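PDB 6YP4: adenylate cyclase from Hippeastrum hybrid cultivar, which acts predominantly as a triphosphatase despite its name, and holds a non-hydrolysable GTP analogue and magnesium in a CYTH-family fold. Local coordinates for residues A[34-39]-A[131-136]; A[47-52]-A[66-71]. All blocks are in the same frame, centred on the assembly; numbering follows the deposited sequence. Where two conformers were deposited one is given.

Contact 1: A[34-39]-A[131-136]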
loop_
_atom_site.group_PDB
_atom_site.type_symbol
_atom_site.label_atom_id
_atom_site.label_comp_id
_atom_site.label_asym_id
_atom_site.label_seq_id
_atom_site.Cartn_x
_atom_site.Cartn_y
_atom_site.Cartn_z
ATOM N N ASN A 34 -12.534 0.652 12.435
ATOM C CA ASN A 34 -11.427 0.451 13.358
ATOM C C ASN A 34 -11.975 0.089 14.734
ATOM O O ASN A 34 -12.748 0.860 15.310
ATOM C CB ASN A 34 -10.577 1.720 13.454
ATOM C CG ASN A 34 -10.031 2.170 12.110
ATOM O OD1 ASN A 34 -9.246 1.464 11.494
ATOM N ND2 ASN A 34 -10.383 3.386 11.688
ATOM N N LEU A 35 -11.574 -1.061 15.272
ATOM C CA LEU A 35 -11.942 -1.438 16.634
ATOM C C LEU A 35 -10.700 -1.602 17.504
ATOM O O LEU A 35 -9.632 -1.993 17.024
ATOM C CB LEU A 35 -12.759 -2.723 16.662
ATOM C CG LEU A 35 -14.209 -2.554 16.228
ATOM C CD1 LEU A 35 -14.334 -2.398 14.719
ATOM C CD2 LEU A 35 -15.009 -3.735 16.708
ATOM N N PHE A 36 -10.848 -1.320 18.802
ATOM C CA PHE A 36 -9.713 -1.272 19.718
ATOM C C PHE A 36 -9.971 -2.114 20.965
ATOM O O PHE A 36 -11.119 -2.318 21.383
ATOM C CB PHE A 36 -9.390 0.176 20.126
ATOM C CG PHE A 36 -9.046 1.057 18.970
ATOM C CD1 PHE A 36 -10.051 1.716 18.266
ATOM C CD2 PHE A 36 -7.727 1.222 18.572
ATOM C CE1 PHE A 36 -9.753 2.517 17.189
ATOM C CE2 PHE A 36 -7.423 2.016 17.488
ATOM C CZ PHE A 36 -8.435 2.675 16.803
ATOM N N PHE A 37 -8.874 -2.588 21.563
ATOM C CA PHE A 37 -8.910 -3.578 22.632
ATOM C C PHE A 37 -7.832 -3.274 23.662
ATOM O O PHE A 37 -6.792 -2.695 23.334
ATOM C CB PHE A 37 -8.703 -5.002 22.066
ATOM C CG PHE A 37 -9.673 -5.364 21.002
ATOM C CD1 PHE A 37 -10.827 -6.061 21.325
ATOM C CD2 PHE A 37 -9.446 -4.992 19.677
ATOM C CE1 PHE A 37 -11.735 -6.398 20.349
ATOM C CE2 PHE A 37 -10.349 -5.316 18.691
ATOM C CZ PHE A 37 -11.502 -6.018 19.021
ATOM N N ASP A 38 -8.090 -3.671 24.911
ATOM C CA ASP A 38 -7.180 -3.446 26.030
ATOM C C ASP A 38 -7.664 -4.320 27.180
ATOM O O ASP A 38 -8.741 -4.919 27.114
ATOM C CB ASP A 38 -7.140 -1.967 26.437
ATOM C CG ASP A 38 -5.875 -1.593 27.206
ATOM O OD1 ASP A 38 -5.197 -2.509 27.721
ATOM O OD2 ASP A 38 -5.564 -0.374 27.305
ATOM N N THR A 39 -6.849 -4.406 28.231
ATOM C CA THR A 39 -7.310 -5.032 29.463
ATOM C C THR A 39 -8.366 -4.158 30.130
ATOM O O THR A 39 -8.483 -2.956 29.863
ATOM C CB THR A 39 -6.168 -5.235 30.453
ATOM O OG1 THR A 39 -5.598 -3.957 30.790
ATOM C CG2 THR A 39 -5.105 -6.166 29.885
ATOM N N GLY A 131 -14.529 -0.224 21.770
ATOM C CA GLY A 131 -15.332 0.381 20.729
ATOM C C GLY A 131 -14.480 0.764 19.535
ATOM O O GLY A 131 -13.362 0.270 19.351
ATOM N N GLY A 132 -15.006 1.672 18.726
ATOM C CA GLY A 132 -14.268 2.084 17.546
ATOM C C GLY A 132 -14.990 3.136 16.742
ATOM O O GLY A 132 -15.900 3.806 17.236
ATOM N N PHE A 133 -14.568 3.279 15.487
ATOM C CA PHE A 133 -15.104 4.311 14.609
ATOM C C PHE A 133 -14.838 3.915 13.163
ATOM O O PHE A 133 -14.076 2.991 12.878
ATOM C CB PHE A 133 -14.511 5.696 14.925
ATOM C CG PHE A 133 -13.004 5.748 14.865
ATOM C CD1 PHE A 133 -12.346 6.080 13.681
ATOM C CD2 PHE A 133 -12.239 5.470 15.995
ATOM C CE1 PHE A 133 -10.948 6.114 13.617
ATOM C CE2 PHE A 133 -10.838 5.516 15.939
ATOM C CZ PHE A 133 -10.197 5.832 14.743
ATOM N N ARG A 134 -15.463 4.662 12.254
ATOM C CA ARG A 134 -15.480 4.411 10.821
ATOM C C ARG A 134 -14.613 5.458 10.110
ATOM O O ARG A 134 -14.463 6.585 10.592
ATOM C CB ARG A 134 -16.940 4.452 10.316
ATOM C CG ARG A 134 -17.195 4.460 8.806
ATOM C CD ARG A 134 -18.674 4.818 8.509
ATOM N NE ARG A 134 -19.121 4.444 7.160
ATOM C CZ ARG A 134 -19.182 5.277 6.122
ATOM N NH1 ARG A 134 -19.602 4.842 4.937
ATOM N NH2 ARG A 134 -18.831 6.548 6.262
ATOM N N ASN A 135 -14.027 5.084 8.974
ATOM C CA ASN A 135 -13.218 6.041 8.225
ATOM C C ASN A 135 -13.246 5.683 6.745
ATOM O O ASN A 135 -13.103 4.509 6.387
ATOM C CB ASN A 135 -11.773 6.069 8.752
ATOM C CG ASN A 135 -10.876 7.070 8.014
ATOM O OD1 ASN A 135 -10.978 8.288 8.215
ATOM N ND2 ASN A 135 -9.952 6.553 7.190
ATOM N N VAL A 136 -13.474 6.689 5.906
ATOM C CA VAL A 136 -13.379 6.566 4.456
ATOM C C VAL A 136 -12.029 7.121 4.028
ATOM O O VAL A 136 -11.718 8.283 4.298
ATOM C CB VAL A 136 -14.522 7.301 3.745
ATOM C CG1 VAL A 136 -14.373 7.146 2.215
ATOM C CG2 VAL A 136 -15.854 6.750 4.192
#

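Contact 2: A[47-52]-A[66-71]. With GCP (phosphomethylphosphonic acid guanylate ester), chain B.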
loop_
_atom_site.group_PDB
_atom_site.type_symbol
_atom_site.label_atom_id
_atom_site.label_comp_id
_atom_site.label_asym_id
_atom_site.label_seq_id
_atom_site.Cartn_x
_atom_site.Cartn_y
_atom_site.Cartn_z
ATOM N N VAL A 47 0.930 2.086 29.160
ATOM C CA VAL A 47 2.244 2.127 28.536
ATOM C C VAL A 47 2.176 2.770 27.150
ATOM O O VAL A 47 3.082 2.583 26.332
ATOM C CB VAL A 47 2.883 0.728 28.483
ATOM C CG1 VAL A 47 2.932 0.120 29.874
ATOM C CG2 VAL A 47 2.111 -0.177 27.538
ATOM N N PHE A 48 1.097 3.509 26.870
ATOM C CA PHE A 48 0.995 4.365 25.685
ATOM C C PHE A 48 0.883 3.547 24.399
ATOM O O PHE A 48 1.471 3.888 23.372
ATOM C CB PHE A 48 2.173 5.341 25.626
ATOM C CG PHE A 48 2.395 6.072 26.925
ATOM C CD1 PHE A 48 1.335 6.698 27.568
ATOM C CD2 PHE A 48 3.648 6.100 27.522
ATOM C CE1 PHE A 48 1.527 7.355 28.777
ATOM C CE2 PHE A 48 3.845 6.760 28.730
ATOM C CZ PHE A 48 2.781 7.387 29.355
ATOM N N SER A 49 0.096 2.478 24.450
ATOM C CA SER A 49 -0.011 1.520 23.362
ATOM C C SER A 49 -1.469 1.353 22.972
ATOM O O SER A 49 -2.372 1.447 23.810
ATOM C CB SER A 49 0.578 0.155 23.753
ATOM O OG SER A 49 1.985 0.223 23.925
ATOM N N ALA A 50 -1.675 1.080 21.684
ATOM C CA ALA A 50 -2.991 0.961 21.076
ATOM C C ALA A 50 -3.029 -0.321 20.255
ATOM O O ALA A 50 -2.172 -0.524 19.387
ATOM C CB ALA A 50 -3.279 2.174 20.191
ATOM N N LEU A 51 -4.005 -1.192 20.537
ATOM C CA LEU A 51 -4.189 -2.448 19.797
ATOM C C LEU A 51 -5.482 -2.343 18.994
ATOM O O LEU A 51 -6.578 -2.251 19.570
ATOM C CB LEU A 51 -4.217 -3.637 20.757
ATOM C CG LEU A 51 -4.408 -5.073 20.260
ATOM C CD1 LEU A 51 -3.271 -5.472 19.358
ATOM C CD2 LEU A 51 -4.470 -6.002 21.469
ATOM N N ARG A 52 -5.351 -2.358 17.664
ATOM C CA ARG A 52 -6.436 -2.090 16.726
ATOM C C ARG A 52 -6.666 -3.294 15.826
ATOM O O ARG A 52 -5.707 -3.888 15.321
ATOM C CB ARG A 52 -6.096 -0.868 15.855
ATOM C CG ARG A 52 -7.198 -0.376 14.876
ATOM C CD ARG A 52 -6.685 0.808 14.033
ATOM N NE ARG A 52 -5.614 0.424 13.105
ATOM C CZ ARG A 52 -4.761 1.279 12.537
ATOM N NH1 ARG A 52 -4.831 2.575 12.801
ATOM N NH2 ARG A 52 -3.834 0.839 11.699
ATOM N N LEU A 66 -0.300 -3.168 16.614
ATOM C CA LEU A 66 0.064 -2.593 17.903
ATOM C C LEU A 66 0.870 -1.332 17.634
ATOM O O LEU A 66 1.870 -1.378 16.916
ATOM C CB LEU A 66 0.855 -3.592 18.752
ATOM C CG LEU A 66 1.357 -3.084 20.108
ATOM C CD1 LEU A 66 0.168 -2.781 21.028
ATOM C CD2 LEU A 66 2.256 -4.118 20.736
ATOM N N LYS A 67 0.415 -0.200 18.162
ATOM C CA LYS A 67 1.109 1.072 17.986
ATOM C C LYS A 67 1.475 1.642 19.350
ATOM O O LYS A 67 0.626 1.704 20.244
ATOM C CB LYS A 67 0.252 2.070 17.228
ATOM C CG LYS A 67 0.164 1.829 15.750
ATOM C CD LYS A 67 -1.010 2.591 15.194
ATOM C CE LYS A 67 -0.784 3.008 13.759
ATOM N NZ LYS A 67 -0.982 4.472 13.633
ATOM N N SER A 68 2.725 2.083 19.502
ATOM C CA SER A 68 3.271 2.382 20.815
ATOM C C SER A 68 4.024 3.702 20.818
ATOM O O SER A 68 4.750 4.022 19.870
ATOM C CB SER A 68 4.201 1.266 21.284
ATOM O OG SER A 68 3.495 0.043 21.380
ATOM N N ARG A 69 3.855 4.447 21.916
ATOM C CA ARG A 69 4.532 5.703 22.221
ATOM C C ARG A 69 4.553 6.653 21.026
ATOM O O ARG A 69 5.626 6.909 20.462
ATOM C CB ARG A 69 5.951 5.408 22.715
ATOM C CG ARG A 69 5.966 4.730 24.084
ATOM C CD ARG A 69 7.316 4.144 24.449
ATOM N NE ARG A 69 7.702 3.059 23.551
ATOM C CZ ARG A 69 7.250 1.812 23.646
ATOM N NH1 ARG A 69 6.385 1.488 24.599
ATOM N NH2 ARG A 69 7.656 0.887 22.784
ATOM N N PRO A 70 3.403 7.184 20.605
ATOM C CA PRO A 70 3.403 8.127 19.479
ATOM C C PRO A 70 3.937 9.492 19.885
ATOM O O PRO A 70 3.807 9.923 21.032
ATOM C CB PRO A 70 1.926 8.221 19.080
ATOM C CG PRO A 70 1.173 7.736 20.254
ATOM C CD PRO A 70 2.040 6.750 20.965
ATOM N N LYS A 71 4.539 10.174 18.913
ATOM C CA LYS A 71 4.968 11.557 19.062
ATOM C C LYS A 71 4.443 12.361 17.881
ATOM O O LYS A 71 4.329 11.843 16.763
ATOM C CB LYS A 71 6.499 11.678 19.149
ATOM C CG LYS A 71 7.159 10.703 20.117
ATOM C CD LYS A 71 8.499 11.231 20.619
ATOM C CE LYS A 71 9.590 10.165 20.561
ATOM N NZ LYS A 71 10.910 10.697 21.018
HETATM P PG GCP B . -3.526 7.298 10.952
HETATM O O1G GCP B . -3.273 8.774 10.876
HETATM O O2G GCP B . -4.963 6.987 10.594
HETATM O O3G GCP B . -3.218 6.804 12.343
HETATM C C3B GCP B . -2.425 6.476 9.748
HETATM P PB GCP B . -2.669 4.643 9.889
HETATM O O1B GCP B . -2.832 4.196 11.313
HETATM O O2B GCP B . -3.816 4.186 9.021
HETATM O O3A GCP B . -1.280 3.987 9.305
HETATM P PA GCP B . -1.232 2.381 8.958
HETATM O O1A GCP B . 0.101 1.865 9.472
HETATM O O2A GCP B . -2.367 1.715 9.706
HETATM O "O5'" GCP B . -1.431 2.141 7.298
HETATM C "C5'" GCP B . -1.351 3.265 6.432
HETATM C "C4'" GCP B . 0.116 3.872 6.404
HETATM O "O4'" GCP B . 1.244 2.804 6.268
HETATM C "C3'" GCP B . 0.238 4.618 5.374
HETATM O "O3'" GCP B . 0.938 5.838 5.726
HETATM C "C2'" GCP B . 1.028 3.724 4.197
HETATM O "O2'" GCP B . 2.001 4.529 3.432
HETATM C "C1'" GCP B . 1.569 2.702 4.739
HETATM N N9 GCP B . 0.979 1.436 4.148
HETATM C C8 GCP B . -0.029 0.804 4.762
HETATM N N7 GCP B . -0.367 -0.282 4.042
HETATM C C5 GCP B . 0.440 -0.322 2.970
HETATM C C6 GCP B . 0.533 -1.215 1.905
HETATM O O6 GCP B . -0.196 -2.149 1.847
HETATM N N1 GCP B . 1.443 -1.021 0.950
HETATM C C2 GCP B . 2.279 0.050 1.016
HETATM N N2 GCP B . 3.232 0.159 -0.085
HETATM N N3 GCP B . 2.188 0.925 2.055
HETATM C C4 GCP B . 1.268 0.736 3.031
#

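Contact 1: A[34-39]-A[131-136]
The Phe133 ring carries the CB of Asn34 over one of its faces, and its CE2 meets CE1 of Phe36 obliquely at 3.4 Å. The two phenyl planes are close to parallel (24°) but slid so far apart that they barely overlap, their centroids 5.8 Å from each other. At the edge of the Phe36 ring, near its plane, lie Gly131 O and Gly132 CA. The Asn34 amide is steeply inclined to the Phe133 ring, 60° between planes, and brings Asn34 ND2 to 3.4 Å from Phe133 CE1. Phe133 reaches both neighbours because its CG sits between backbone N and carbonyl carbon (chi1 56°). Phe196 meets the Phe36 ring and Tyr155 that of Phe133, so the pair belongs to a larger aromatic cluster.

Beneath the rings the antiparallel strands are joined at the hydrogen-bonded pair Asn34–Phe133, Asn34 N giving Phe133 O a nearly straight bond of 2.8 Å and Phe133 N returning one of 3.0 Å to Asn34 O. At the next pair Leu35 faces Gly132, whose CA comes within 3.0 Å of Asn34 O as a CA-H...O contact. A beta carbon on Gly132 would collide with that oxygen, and the backbone angles of Gly131 by themselves demand glycine.

Asparagine suits its place: its CB packs over the face of Phe133, and its carboxamide carries a polar end onward, where OD1 accepts from Arg54 NE. The aromatic packing thus lies next to an amide whose hydrogen bond is likely to orient Arg54, a nucleotide-binding arginine.

Contact 2: A[47-52]-A[66-71]
Arg52 and Lys67 come from the two strands of the beta hairpin 49-56/61-73, part of the wall of the phosphate-binding tunnel of the CYTH fold, and both hold O1B of the GTP analogue. Arg52 NH1 reaches O1B in the guanidinium plane at 3.0 Å, almost straight (170°), while its NH2 bonds O2A at 2.6 Å. Its chain runs out with CG opposite the backbone N (chi1 -175°), then bends at chi3 to turn the guanidinium to the phosphates. Lys67 NZ lies 3.0 Å from O1B.

Ala50, paired with Lys67 through two backbone bonds (Ala50 N to Lys67 O, 2.8 Å), adds a single methyl to that face. On the other face Ser49 OG and Ser68 OG share a hydrogen bond of 3.0 Å, and Leu66 CD1 lies against Ser49 CB. Where helix 43-46 ends in a Schellman motif, Phe48 O accepts from Arg69 N, and Arg69 turns its guanidinium to a salt bridge with Glu80.

A leucine for Arg52 would probably leave O2A without this donor and O1B with Lys67 but not the straight NH1 bond. Arg52 NH1 and Lys67 NZ, 4.4 Å apart, likely offset much of the phosphate charge, and the shared anion probably compensates for their proximity.

Overall arrangement
Both contacts are antiparallel strand pairings in one curled sheet, and they meet because strands 26-39 and 49-56 are neighbours in it: Phe37 N probably bonds to Leu51 O, and the Phe36 ring and Asn34 pack on the aliphatic chain of Arg52. Contact 1, a long-range pairing between distant parts of the chain, has no fully exposed residue among those that touch; contact 2 is local to a hairpin and runs from a buried, ligand-facing end to an exposed end at Phe48, Arg69 and Pro70. Their chemistry follows suit. Contact 1 packs rings and an amide beside the nucleotide-binding residues, whereas contact 2 delivers charged groups directly to the nucleotide.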